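CalU16 (Micromonospora echinospora, PDB 4FPW) probably protects its producer from the enediyne calicheamicin as a self-sacrifice resistance protein of the Aha1-like, Bet v 1-like superfamily. Local coordinates at residues P160-M163 with R164-Q167; V124-G127 with W128-L132; R75-P78 with P79-T83; H113-S117 with E118-V122; C40-P43 with N44-N47. All blocks are in the same frame, centred on the assembly; numbering follows the deposited sequence.

Interaction 1. Residues P160-M163 with R164-Q167; sequences PEMM and RISQ
Residues 160-163 and 164-167 form the first turns of helix 161-177, with the carbonyls of Pro160 to Met163 taken in order by the amides of Arg164 to Gln167. Pro160 is the N-cap residue, and the first of these bonds, from Arg164 N to Pro160 O, is weak at 3.4 Å.

Most side-chain contacts here run along the backbone. Ile165 is the clearest case. Its CG1 sits beside its own backbone N (chi1 -65°), which lays the branch back along the helix. CG1 comes within 3.4 Å of Glu161 O, and CD1 within 3.6 Å of the same oxygen. The aliphatic chain therefore lies alongside a carbonyl that Ile165 N also uses. The tip of the same branch meets selenomethionine Met162, whose SE is 4.3 Å from Ile165 CD1. This is a loose apolar contact. Arg164 also starts close to that carbonyl, with CB 3.6 Å from Glu161 O. Its chain bends near the end, and NH1 makes a salt bridge to Glu168, further along the helix. Ser166 CB lies between two carbonyls of the preceding turn, 3.4 Å from Met162 O and equally far from Met163 O. Gln167 CB is 3.2 Å from Met163 O, the oxygen its own amide bonds.

The contact lies at the protein surface. Met162, Ile165 and Ser166 share one side of the helix, and all three touch Met130 of helix 118-138. That side seats the start of helix 161-177 against the long helix preceding it in the fold.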
loop_
_atom_site.group_PDB
_atom_site.type_symbol
_atom_site.label_atom_id
_atom_site.label_comp_id
_atom_site.label_asym_id
_atom_site.label_seq_id
_atom_site.Cartn_x
_atom_site.Cartn_y
_atom_site.Cartn_z
ATOM N N PRO A 160 10.480 19.791 4.440
ATOM C CA PRO A 160 9.708 20.856 5.106
ATOM C C PRO A 160 8.310 20.967 4.481
ATOM O O PRO A 160 7.295 20.937 5.186
ATOM C CB PRO A 160 10.536 22.124 4.848
ATOM C CG PRO A 160 11.512 21.762 3.763
ATOM C CD PRO A 160 11.243 20.344 3.308
ATOM N N GLU A 161 8.280 21.100 3.159
ATOM C CA GLU A 161 7.064 20.902 2.365
ATOM C C GLU A 161 6.467 19.502 2.576
ATOM O O GLU A 161 5.246 19.339 2.566
ATOM C CB GLU A 161 7.362 21.131 0.869
ATOM C CG GLU A 161 7.857 22.545 0.544
ATOM C CD GLU A 161 8.061 22.796 -0.951
ATOM O OE1 GLU A 161 8.736 21.984 -1.626
ATOM O OE2 GLU A 161 7.555 23.823 -1.456
HETATM N N MSE A 162 7.323 18.501 2.770
HETATM C CA MSE A 162 6.855 17.120 2.915
HETATM C C MSE A 162 6.275 16.867 4.285
HETATM O O MSE A 162 5.318 16.116 4.415
HETATM C CB MSE A 162 7.977 16.114 2.624
HETATM C CG MSE A 162 8.557 16.300 1.218
HETATM SE SE MSE A 162 7.171 15.900 -0.144
HETATM C CE MSE A 162 6.900 14.036 0.468
HETATM N N MSE A 163 6.841 17.485 5.319
HETATM C CA MSE A 163 6.278 17.388 6.658
HETATM C C MSE A 163 4.870 17.919 6.693
HETATM O O MSE A 163 4.001 17.307 7.330
HETATM C CB MSE A 163 7.123 18.152 7.664
HETATM C CG MSE A 163 8.257 17.279 8.194
HETATM SE SE MSE A 163 9.371 18.322 9.448
HETATM C CE MSE A 163 8.335 18.022 11.098
ATOM N N ARG A 164 4.624 19.042 6.009
ATOM C CA ARG A 164 3.295 19.640 5.953
ATOM C C ARG A 164 2.305 18.686 5.305
ATOM O O ARG A 164 1.225 18.456 5.839
ATOM C CB ARG A 164 3.333 20.956 5.189
ATOM C CG ARG A 164 2.007 21.698 5.179
ATOM C CD ARG A 164 1.989 22.854 4.181
ATOM N NE ARG A 164 2.032 22.462 2.759
ATOM C CZ ARG A 164 1.131 21.699 2.130
ATOM N NH1 ARG A 164 0.104 21.156 2.776
ATOM N NH2 ARG A 164 1.270 21.442 0.832
ATOM N N ILE A 165 2.678 18.120 4.159
ATOM C CA ILE A 165 1.868 17.101 3.494
ATOM C C ILE A 165 1.699 15.837 4.367
ATOM O O ILE A 165 0.665 15.167 4.307
ATOM C CB ILE A 165 2.468 16.725 2.129
ATOM C CG1 ILE A 165 2.417 17.935 1.180
ATOM C CG2 ILE A 165 1.726 15.550 1.525
ATOM C CD1 ILE A 165 3.272 17.800 -0.057
ATOM N N SER A 166 2.706 15.506 5.177
ATOM C CA SER A 166 2.606 14.357 6.084
ATOM C C SER A 166 1.620 14.672 7.172
ATOM O O SER A 166 0.764 13.867 7.509
ATOM C CB SER A 166 3.995 13.966 6.639
ATOM O OG SER A 166 3.982 13.734 8.045
ATOM N N GLN A 167 1.732 15.877 7.689
ATOM C CA GLN A 167 0.917 16.321 8.801
ATOM C C GLN A 167 -0.574 16.521 8.477
ATOM O O GLN A 167 -1.428 16.166 9.285
ATOM C CB GLN A 167 1.541 17.596 9.332
ATOM C CG GLN A 167 0.711 18.410 10.289
ATOM C CD GLN A 167 1.535 19.568 10.778
ATOM O OE1 GLN A 167 2.222 20.215 9.981
ATOM N NE2 GLN A 167 1.530 19.806 12.094
#

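Interaction 2. Residues V124-G127 with W128-L132; sequences VGVG and WEMAL
Val124 meets Trp128 twice, through its carbonyl and through its side chain. Trp128 N bonds to Val124 O at 2.7 Å. The two side chains run alongside each other, with Val124 CG1 at the indole edge near CD1. The exact placement of CG1 is doubtful, because it crowds the His113 ring. CG of the tryptophan stands beside its own backbone N (chi1 -75°), and this swings the five-membered ring back toward Val124. NE1 is hydrogen-bonded to His113 of strand 106-115.

Gly125 O accepts from Glu129 N at 3.1 Å. Glu129 CG also lies close to this carbonyl, 3.5 Å from Gly125 O. The carboxylate is buried and held by partners on two other elements: OE1 bonds to Trp173, and OE2 forms a salt bridge with Arg8. The long helix 118-138 lies over the antiparallel sheet, as in the helix-grip fold of Bet v 1-like proteins. Trp128 and Glu129 both touch Ile25 of strand 20-29.

Val126 O accepts from Met130 N at 3.0 Å. Selenomethionine Met130 passes close to the same carbonyl, with CG 3.3 Å from Val126 O. Its chain then continues beside the valine side chain, but the position of its terminal CE is doubtful, as it comes too near Ser166.

Gly127 closes the segment. Its carbonyl takes Ala131 N at 3.3 Å. Ala131 CB lies 3.6 Å from Gly127 O.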
loop_
_atom_site.group_PDB
_atom_site.type_symbol
_atom_site.label_atom_id
_atom_site.label_comp_id
_atom_site.label_asym_id
_atom_site.label_seq_id
_atom_site.Cartn_x
_atom_site.Cartn_y
_atom_site.Cartn_z
ATOM N N VAL A 124 0.458 4.245 8.415
ATOM C CA VAL A 124 0.561 3.437 7.227
ATOM C C VAL A 124 -0.221 4.081 6.063
ATOM O O VAL A 124 0.300 4.203 4.947
ATOM C CB VAL A 124 0.119 2.017 7.612
ATOM C CG1 VAL A 124 -0.645 1.330 6.521
ATOM C CG2 VAL A 124 1.334 1.198 8.032
ATOM N N GLY A 125 -1.447 4.525 6.336
ATOM C CA GLY A 125 -2.209 5.320 5.382
ATOM C C GLY A 125 -1.382 6.453 4.827
ATOM O O GLY A 125 -1.266 6.608 3.612
ATOM N N VAL A 126 -0.783 7.233 5.719
ATOM C CA VAL A 126 0.074 8.332 5.311
ATOM C C VAL A 126 1.296 7.816 4.551
ATOM O O VAL A 126 1.643 8.346 3.515
ATOM C CB VAL A 126 0.525 9.181 6.521
ATOM C CG1 VAL A 126 1.496 10.265 6.085
ATOM C CG2 VAL A 126 -0.674 9.806 7.229
ATOM N N GLY A 127 1.924 6.758 5.057
ATOM C CA GLY A 127 3.127 6.217 4.462
ATOM C C GLY A 127 2.913 5.714 3.065
ATOM O O GLY A 127 3.772 5.887 2.201
ATOM N N TRP A 128 1.777 5.083 2.824
ATOM C CA TRP A 128 1.457 4.671 1.457
ATOM C C TRP A 128 1.126 5.842 0.554
ATOM O O TRP A 128 1.462 5.833 -0.629
ATOM C CB TRP A 128 0.318 3.661 1.424
ATOM C CG TRP A 128 0.789 2.345 1.862
ATOM C CD1 TRP A 128 0.511 1.738 3.036
ATOM C CD2 TRP A 128 1.687 1.478 1.158
ATOM N NE1 TRP A 128 1.157 0.542 3.107
ATOM C CE2 TRP A 128 1.882 0.348 1.965
ATOM C CE3 TRP A 128 2.315 1.535 -0.094
ATOM C CZ2 TRP A 128 2.691 -0.730 1.576
ATOM C CZ3 TRP A 128 3.125 0.465 -0.483
ATOM C CH2 TRP A 128 3.300 -0.653 0.354
ATOM N N GLU A 129 0.461 6.847 1.100
ATOM C CA GLU A 129 0.088 8.002 0.289
ATOM C C GLU A 129 1.321 8.700 -0.239
ATOM O O GLU A 129 1.361 9.057 -1.415
ATOM C CB GLU A 129 -0.756 8.978 1.084
ATOM C CG GLU A 129 -2.241 8.709 0.987
ATOM C CD GLU A 129 -3.032 9.738 1.755
ATOM O OE1 GLU A 129 -3.172 9.599 2.984
ATOM O OE2 GLU A 129 -3.488 10.714 1.151
HETATM N N MSE A 130 2.325 8.876 0.623
HETATM C CA MSE A 130 3.598 9.491 0.223
HETATM C C MSE A 130 4.201 8.673 -0.881
HETATM O O MSE A 130 4.686 9.204 -1.885
HETATM C CB MSE A 130 4.612 9.512 1.361
HETATM C CG MSE A 130 4.169 10.315 2.586
HETATM SE SE MSE A 130 3.955 12.248 2.187
HETATM C CE MSE A 130 2.944 12.512 3.811
ATOM N N ALA A 131 4.174 7.360 -0.706
ATOM C CA ALA A 131 4.746 6.448 -1.684
ATOM C C ALA A 131 3.978 6.447 -3.001
ATOM O O ALA A 131 4.584 6.395 -4.078
ATOM C CB ALA A 131 4.799 5.037 -1.118
ATOM N N LEU A 132 2.651 6.474 -2.920
ATOM C CA LEU A 132 1.829 6.512 -4.124
ATOM C C LEU A 132 2.030 7.818 -4.915
ATOM O O LEU A 132 1.829 7.823 -6.126
ATOM C CB LEU A 132 0.358 6.254 -3.793
ATOM C CG LEU A 132 0.108 4.782 -3.423
ATOM C CD1 LEU A 132 -1.254 4.609 -2.786
ATOM C CD2 LEU A 132 0.261 3.840 -4.616
#

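Interaction 3. Residues R75-P78 with P79-T83; sequences RCEP and PRRLT
Arg81 runs alongside Glu77. Its CB is 3.4 Å from Glu77 OE1. CG stands anti to the backbone N (chi1 163°), and the chain stays extended as far as NE, so its methylenes run past the carboxylate. CD comes nearest, 3.0 Å from Glu77 OE1. The guanidinium is turned almost square to that carboxylate, with the planes 83° apart. NH1 is 4.1 Å from Glu77 OE2, and the interaction is of charges alone, without a directed bond. NH2 instead makes a salt bridge to Glu97. Arg75 CG lies over one guanidinium face, offset toward the rim.

The backbones form the end of the antiparallel hairpin of strands 70-77 and 81-86. Arg80 and Arg81 both face Glu77, a classic beta bulge. Glu77 O grips both amides, with Arg80 N at 2.8 Å and Arg81 N at 2.9 Å. The peptide bond between Pro78 and Pro79 is cis, and the chain reverses there.

Glu77 OE2 has its salt bridge with Arg75 NE at 2.9 Å, met on the anti side and well out of the carboxylate plane. On the sheet face that carries Cys76 and Leu82, away from Glu77 and Arg81, Cys76 SG rests 3.7 Å from Leu82 CD2. Cys76, Pro78 and Pro79 touch Trp37 of helix 33-41.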
loop_
_atom_site.group_PDB
_atom_site.type_symbol
_atom_site.label_atom_id
_atom_site.label_comp_id
_atom_site.label_asym_id
_atom_site.label_seq_id
_atom_site.Cartn_x
_atom_site.Cartn_y
_atom_site.Cartn_z
ATOM N N ARG A 75 -0.933 -13.877 -1.494
ATOM C CA ARG A 75 -1.704 -13.996 -2.756
ATOM C C ARG A 75 -1.142 -13.135 -3.892
ATOM O O ARG A 75 -0.763 -11.975 -3.683
ATOM C CB ARG A 75 -3.159 -13.593 -2.516
ATOM C CG ARG A 75 -4.147 -14.178 -3.512
ATOM C CD ARG A 75 -4.443 -15.624 -3.172
ATOM N NE ARG A 75 -5.536 -16.141 -3.973
ATOM C CZ ARG A 75 -5.786 -17.427 -4.181
ATOM N NH1 ARG A 75 -5.015 -18.367 -3.639
ATOM N NH2 ARG A 75 -6.814 -17.774 -4.942
ATOM N N CYS A 76 -1.104 -13.708 -5.094
ATOM C CA CYS A 76 -0.671 -12.990 -6.291
ATOM C C CYS A 76 -1.524 -13.433 -7.473
ATOM O O CYS A 76 -1.356 -14.548 -7.999
ATOM C CB CYS A 76 0.815 -13.227 -6.576
ATOM S SG CYS A 76 1.609 -11.909 -7.541
ATOM N N GLU A 77 -2.448 -12.550 -7.864
ATOM C CA GLU A 77 -3.388 -12.787 -8.961
ATOM C C GLU A 77 -3.141 -11.730 -10.034
ATOM O O GLU A 77 -3.912 -10.773 -10.152
ATOM C CB GLU A 77 -4.834 -12.703 -8.435
ATOM C CG GLU A 77 -5.215 -13.849 -7.497
ATOM C CD GLU A 77 -6.485 -13.628 -6.672
ATOM O OE1 GLU A 77 -7.121 -12.556 -6.742
ATOM O OE2 GLU A 77 -6.863 -14.558 -5.939
ATOM N N PRO A 78 -2.044 -11.873 -10.800
ATOM C CA PRO A 78 -1.744 -10.849 -11.810
ATOM C C PRO A 78 -2.819 -10.806 -12.875
ATOM O O PRO A 78 -3.314 -11.854 -13.235
ATOM C CB PRO A 78 -0.423 -11.318 -12.424
ATOM C CG PRO A 78 -0.342 -12.780 -12.148
ATOM C CD PRO A 78 -1.187 -13.064 -10.932
ATOM N N PRO A 79 -3.172 -9.613 -13.393
ATOM C CA PRO A 79 -2.622 -8.306 -13.075
ATOM C C PRO A 79 -3.512 -7.512 -12.128
ATOM O O PRO A 79 -3.490 -6.283 -12.185
ATOM C CB PRO A 79 -2.565 -7.640 -14.447
ATOM C CG PRO A 79 -3.776 -8.154 -15.139
ATOM C CD PRO A 79 -4.094 -9.509 -14.542
ATOM N N ARG A 80 -4.245 -8.202 -11.247
ATOM C CA ARG A 80 -5.294 -7.580 -10.427
ATOM C C ARG A 80 -4.928 -7.462 -8.959
ATOM O O ARG A 80 -4.919 -6.371 -8.388
ATOM C CB ARG A 80 -6.591 -8.388 -10.501
ATOM C CG ARG A 80 -7.339 -8.308 -11.820
ATOM C CD ARG A 80 -8.608 -9.157 -11.777
ATOM N NE ARG A 80 -9.714 -8.491 -11.076
ATOM C CZ ARG A 80 -10.636 -7.702 -11.646
ATOM N NH1 ARG A 80 -10.613 -7.446 -12.951
ATOM N NH2 ARG A 80 -11.600 -7.158 -10.901
ATOM N N ARG A 81 -4.645 -8.593 -8.330
ATOM C CA ARG A 81 -4.596 -8.620 -6.878
ATOM C C ARG A 81 -3.243 -9.056 -6.343
ATOM O O ARG A 81 -2.498 -9.797 -6.987
ATOM C CB ARG A 81 -5.714 -9.522 -6.352
ATOM C CG ARG A 81 -5.531 -9.968 -4.913
ATOM C CD ARG A 81 -6.733 -10.743 -4.408
ATOM N NE ARG A 81 -6.761 -10.757 -2.954
ATOM C CZ ARG A 81 -7.547 -11.537 -2.218
ATOM N NH1 ARG A 81 -8.399 -12.383 -2.792
ATOM N NH2 ARG A 81 -7.479 -11.465 -0.893
ATOM N N LEU A 82 -2.942 -8.582 -5.144
ATOM C CA LEU A 82 -1.651 -8.792 -4.532
ATOM C C LEU A 82 -1.910 -8.663 -3.052
ATOM O O LEU A 82 -2.427 -7.623 -2.620
ATOM C CB LEU A 82 -0.673 -7.697 -5.003
ATOM C CG LEU A 82 0.859 -7.886 -5.057
ATOM C CD1 LEU A 82 1.582 -7.019 -4.037
ATOM C CD2 LEU A 82 1.278 -9.347 -4.925
ATOM N N THR A 83 -1.642 -9.736 -2.297
ATOM C CA THR A 83 -1.666 -9.684 -0.843
ATOM C C THR A 83 -0.325 -10.180 -0.285
ATOM O O THR A 83 0.259 -11.152 -0.767
ATOM C CB THR A 83 -2.807 -10.520 -0.245
ATOM O OG1 THR A 83 -4.015 -10.275 -0.971
ATOM C CG2 THR A 83 -3.017 -10.173 1.246
#

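Interaction 4. Residues H113-S117 with E118-V122; sequences HATTS and EQMLV
Thr115 and selenomethionine Met120 make the buried core of this turn from strand 106-115 into helix 118-138. Their side chains cross obliquely, with Thr115 OG1 3.5 Å from Met120 SE. Met120 is fully extended, its CG anti to the backbone N (chi1 -161°), and this carries the selenium back over the threonine. The methyl of Thr115 serves a second partner: CG2 lies 3.8 Å from Leu121 CD2. OG1 also accepts from Ser117 N at 3.0 Å. That is an ST turn, and it fixes the bend of the chain just before the helix.

Ser117 is tight against the first turn. Its CB is 3.5 Å from Met120 CB. As the N-cap residue it offers OG to Met120 N, but at 3.4 Å this capping bond is weak.

The outer side is looser. Glu118 and Gln119 are exposed and reach outward on extended chains. The side chain of Gln119 approaches the turn through CB, 4.0 Å from Ser117 OG. A second loose contact is buried, on the inner side: Met120 CE is 4.4 Å from His113 NE2. The imidazole is engaged further along, where ND1 bonds to Trp128.

Leu121 touches Ile23 of strand 20-29 on one hand and Val177 of helix 161-177 on the other. Met120 reaches Ser94 of strand 94-103. The turn thus sits between the sheet and the end of the last helix.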
loop_
_atom_site.group_PDB
_atom_site.type_symbol
_atom_site.label_atom_id
_atom_site.label_comp_id
_atom_site.label_asym_id
_atom_site.label_seq_id
_atom_site.Cartn_x
_atom_site.Cartn_y
_atom_site.Cartn_z
ATOM N N HIS A 113 -4.159 -1.564 3.704
ATOM C CA HIS A 113 -3.264 -2.070 4.718
ATOM C C HIS A 113 -4.093 -2.210 5.979
ATOM O O HIS A 113 -4.668 -1.234 6.469
ATOM C CB HIS A 113 -2.133 -1.078 4.941
ATOM C CG HIS A 113 -0.978 -1.620 5.729
ATOM N ND1 HIS A 113 0.322 -1.240 5.480
ATOM C CD2 HIS A 113 -0.917 -2.494 6.759
ATOM C CE1 HIS A 113 1.133 -1.838 6.328
ATOM N NE2 HIS A 113 0.407 -2.609 7.110
ATOM N N ALA A 114 -4.173 -3.441 6.480
ATOM C CA ALA A 114 -4.925 -3.759 7.677
ATOM C C ALA A 114 -3.950 -4.045 8.803
ATOM O O ALA A 114 -2.912 -4.682 8.587
ATOM C CB ALA A 114 -5.811 -4.969 7.430
ATOM N N THR A 115 -4.306 -3.580 9.999
ATOM C CA THR A 115 -3.495 -3.740 11.192
ATOM C C THR A 115 -4.334 -3.527 12.439
ATOM O O THR A 115 -5.194 -2.648 12.467
ATOM C CB THR A 115 -2.364 -2.717 11.254
ATOM O OG1 THR A 115 -1.851 -2.676 12.593
ATOM C CG2 THR A 115 -2.858 -1.314 10.862
ATOM N N THR A 116 -4.048 -4.314 13.470
ATOM C CA THR A 116 -4.787 -4.298 14.727
ATOM C C THR A 116 -4.348 -3.128 15.606
ATOM O O THR A 116 -4.959 -2.862 16.635
ATOM C CB THR A 116 -4.517 -5.593 15.536
ATOM O OG1 THR A 116 -3.117 -5.680 15.825
ATOM C CG2 THR A 116 -4.934 -6.854 14.763
ATOM N N SER A 117 -3.278 -2.442 15.208
ATOM C CA SER A 117 -2.778 -1.286 15.939
ATOM C C SER A 117 -3.399 0.042 15.469
ATOM O O SER A 117 -3.129 0.514 14.348
ATOM C CB SER A 117 -1.271 -1.220 15.778
ATOM O OG SER A 117 -0.723 -0.190 16.577
ATOM N N GLU A 118 -4.219 0.650 16.329
ATOM C CA GLU A 118 -4.819 1.954 16.028
ATOM C C GLU A 118 -3.789 3.021 15.660
ATOM O O GLU A 118 -4.010 3.804 14.749
ATOM C CB GLU A 118 -5.635 2.471 17.202
ATOM C CG GLU A 118 -6.334 3.793 16.898
ATOM C CD GLU A 118 -7.522 4.034 17.795
ATOM O OE1 GLU A 118 -8.659 4.096 17.284
ATOM O OE2 GLU A 118 -7.316 4.133 19.019
ATOM N N GLN A 119 -2.679 3.050 16.389
ATOM C CA GLN A 119 -1.566 3.959 16.113
ATOM C C GLN A 119 -1.010 3.724 14.712
ATOM O O GLN A 119 -0.786 4.670 13.946
ATOM C CB GLN A 119 -0.476 3.724 17.146
ATOM C CG GLN A 119 0.624 4.764 17.152
ATOM C CD GLN A 119 1.540 4.597 18.342
ATOM O OE1 GLN A 119 1.078 4.366 19.458
ATOM N NE2 GLN A 119 2.847 4.710 18.112
HETATM N N MSE A 120 -0.822 2.449 14.377
HETATM C CA MSE A 120 -0.317 2.058 13.069
HETATM C C MSE A 120 -1.287 2.298 11.894
HETATM O O MSE A 120 -0.877 2.195 10.729
HETATM C CB MSE A 120 0.040 0.578 13.110
HETATM C CG MSE A 120 0.982 0.101 12.025
HETATM SE SE MSE A 120 1.419 -1.613 12.309
HETATM C CE MSE A 120 2.479 -1.932 10.896
ATOM N N LEU A 121 -2.567 2.580 12.152
ATOM C CA LEU A 121 -3.483 2.848 11.025
ATOM C C LEU A 121 -3.011 4.097 10.302
ATOM O O LEU A 121 -2.623 4.047 9.134
ATOM C CB LEU A 121 -4.934 3.053 11.472
ATOM C CG LEU A 121 -5.891 1.866 11.520
ATOM C CD1 LEU A 121 -7.296 2.393 11.736
ATOM C CD2 LEU A 121 -5.852 1.030 10.269
ATOM N N VAL A 122 -3.029 5.208 11.033
ATOM C CA VAL A 122 -2.594 6.490 10.521
ATOM C C VAL A 122 -1.266 6.297 9.791
ATOM O O VAL A 122 -1.217 6.422 8.556
ATOM C CB VAL A 122 -2.434 7.518 11.655
ATOM C CG1 VAL A 122 -2.047 8.881 11.098
ATOM C CG2 VAL A 122 -3.719 7.626 12.469
#

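Interaction 5. Residues C40-P43 with N44-N47; sequences CTDP and NRIN
Asp42 caps helix 43-49 and meets Asn44, Arg45 and Ile46. Its carbonyl oxygen grips two amides. Ile46 N bonds to Asp42 O at 2.8 Å and is nearly straight at the hydrogen (166°). Arg45 N bonds to the same oxygen at 2.7 Å, but stands well above the carbonyl plane (47° out of it). The carboxylate adds a weaker bond: Asn44 N lies 3.4 Å from Asp42 OD1. CG of Asp42 is anti to the backbone N (chi1 -175°), which brings the carboxylate up to the first turn.

The other oxygen faces Arg45. Asp42 OD2 is 3.9 Å from Arg45 CG and 4.0 Å from Arg45 NE. It lies well out of the guanidinium plane.

Ile46 is buried and packs against the backbone of Cys40 and Thr41. Its CD1 reaches back to 3.6 Å from Cys40 O and the same from Thr41 C. This contact joins helix 43-49 to the end of helix 33-41.

Further out, Thr41 OG1 bonds to Trp37 O, which holds Thr41 to the last turn of helix 33-41. Pro43 touches Glu52 and Leu57. Cys40 and Arg45 touch Leu135 and Phe138 of helix 118-138, respectively.

A carboxylate in this place should be favoured by the Asn44 amide and the helix start. The nearby arginine would probably stabilise its negative charge further, by charge alone.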
loop_
_atom_site.group_PDB
_atom_site.type_symbol
_atom_site.label_atom_id
_atom_site.label_comp_id
_atom_site.label_asym_id
_atom_site.label_seq_id
_atom_site.Cartn_x
_atom_site.Cartn_y
_atom_site.Cartn_z
ATOM N N CYS A 40 3.937 -1.809 -10.149
ATOM C CA CYS A 40 3.685 -2.116 -8.756
ATOM C C CYS A 40 4.223 -3.493 -8.358
ATOM O O CYS A 40 4.096 -3.896 -7.204
ATOM C CB CYS A 40 2.181 -2.085 -8.488
ATOM S SG CYS A 40 1.568 -0.534 -7.818
ATOM N N THR A 41 4.796 -4.222 -9.315
ATOM C CA THR A 41 5.228 -5.602 -9.069
ATOM C C THR A 41 6.584 -5.985 -9.690
ATOM O O THR A 41 7.236 -6.875 -9.181
ATOM C CB THR A 41 4.135 -6.600 -9.499
ATOM O OG1 THR A 41 3.963 -6.562 -10.914
ATOM C CG2 THR A 41 2.797 -6.253 -8.829
ATOM N N ASP A 42 7.014 -5.331 -10.765
ATOM C CA ASP A 42 8.337 -5.579 -11.350
ATOM C C ASP A 42 9.400 -4.795 -10.550
ATOM O O ASP A 42 9.387 -3.554 -10.544
ATOM C CB ASP A 42 8.330 -5.142 -12.823
ATOM C CG ASP A 42 9.625 -5.472 -13.570
ATOM O OD1 ASP A 42 10.578 -6.048 -12.985
ATOM O OD2 ASP A 42 9.695 -5.128 -14.776
ATOM N N PRO A 43 10.331 -5.500 -9.872
ATOM C CA PRO A 43 11.280 -4.800 -8.987
ATOM C C PRO A 43 12.181 -3.774 -9.682
ATOM O O PRO A 43 12.660 -2.847 -9.035
ATOM C CB PRO A 43 12.130 -5.938 -8.402
ATOM C CG PRO A 43 12.008 -7.044 -9.394
ATOM C CD PRO A 43 10.608 -6.943 -9.928
ATOM N N ASN A 44 12.411 -3.945 -10.978
ATOM C CA ASN A 44 13.131 -2.945 -11.774
ATOM C C ASN A 44 12.252 -1.741 -12.143
ATOM O O ASN A 44 12.716 -0.811 -12.789
ATOM C CB ASN A 44 13.674 -3.570 -13.063
ATOM C CG ASN A 44 14.758 -4.607 -12.811
ATOM O OD1 ASN A 44 15.672 -4.400 -12.015
ATOM N ND2 ASN A 44 14.669 -5.728 -13.516
ATOM N N ARG A 45 10.980 -1.780 -11.763
ATOM C CA ARG A 45 10.115 -0.626 -11.874
ATOM C C ARG A 45 9.724 -0.088 -10.495
ATOM O O ARG A 45 9.622 1.122 -10.319
ATOM C CB ARG A 45 8.878 -0.972 -12.700
ATOM C CG ARG A 45 9.215 -1.312 -14.134
ATOM C CD ARG A 45 8.034 -1.089 -15.058
ATOM N NE ARG A 45 8.341 -1.662 -16.361
ATOM C CZ ARG A 45 7.456 -1.978 -17.306
ATOM N NH1 ARG A 45 6.152 -1.779 -17.135
ATOM N NH2 ARG A 45 7.895 -2.502 -18.451
ATOM N N ILE A 46 9.498 -0.974 -9.524
ATOM C CA ILE A 46 9.263 -0.538 -8.137
ATOM C C ILE A 46 10.480 0.264 -7.650
ATOM O O ILE A 46 10.379 1.152 -6.809
ATOM C CB ILE A 46 9.031 -1.733 -7.197
ATOM C CG1 ILE A 46 7.773 -2.517 -7.594
ATOM C CG2 ILE A 46 8.876 -1.272 -5.755
ATOM C CD1 ILE A 46 7.703 -3.893 -6.967
ATOM N N ASN A 47 11.633 -0.043 -8.221
ATOM C CA ASN A 47 12.884 0.586 -7.837
ATOM C C ASN A 47 12.962 2.072 -8.175
ATOM O O ASN A 47 13.737 2.823 -7.573
ATOM C CB ASN A 47 14.041 -0.096 -8.566
ATOM C CG ASN A 47 15.129 -0.571 -7.630
ATOM O OD1 ASN A 47 16.102 -1.190 -8.085
ATOM N ND2 ASN A 47 15.006 -0.274 -6.325
#

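From the N terminus, interaction 5 comes first, turning helix 33-41 into helix 43-49. Interaction 3 then closes the hairpin of strands 70-77 and 81-86, about 14 Å away between centres. Interaction 4 turns the sheet strand 106-115 into helix 118-138. Interaction 2 lies further along that helix and touches interaction 4 through the Trp128 and His113 pair. Interaction 1 opens the last helix, 161-177, and packs on interaction 2 through Met162 and Met130. All five are local and run in series, so none crosses or encloses another. Interactions 1 and 3 lie on opposite sides of the chain's centre, as do interactions 4 and 5.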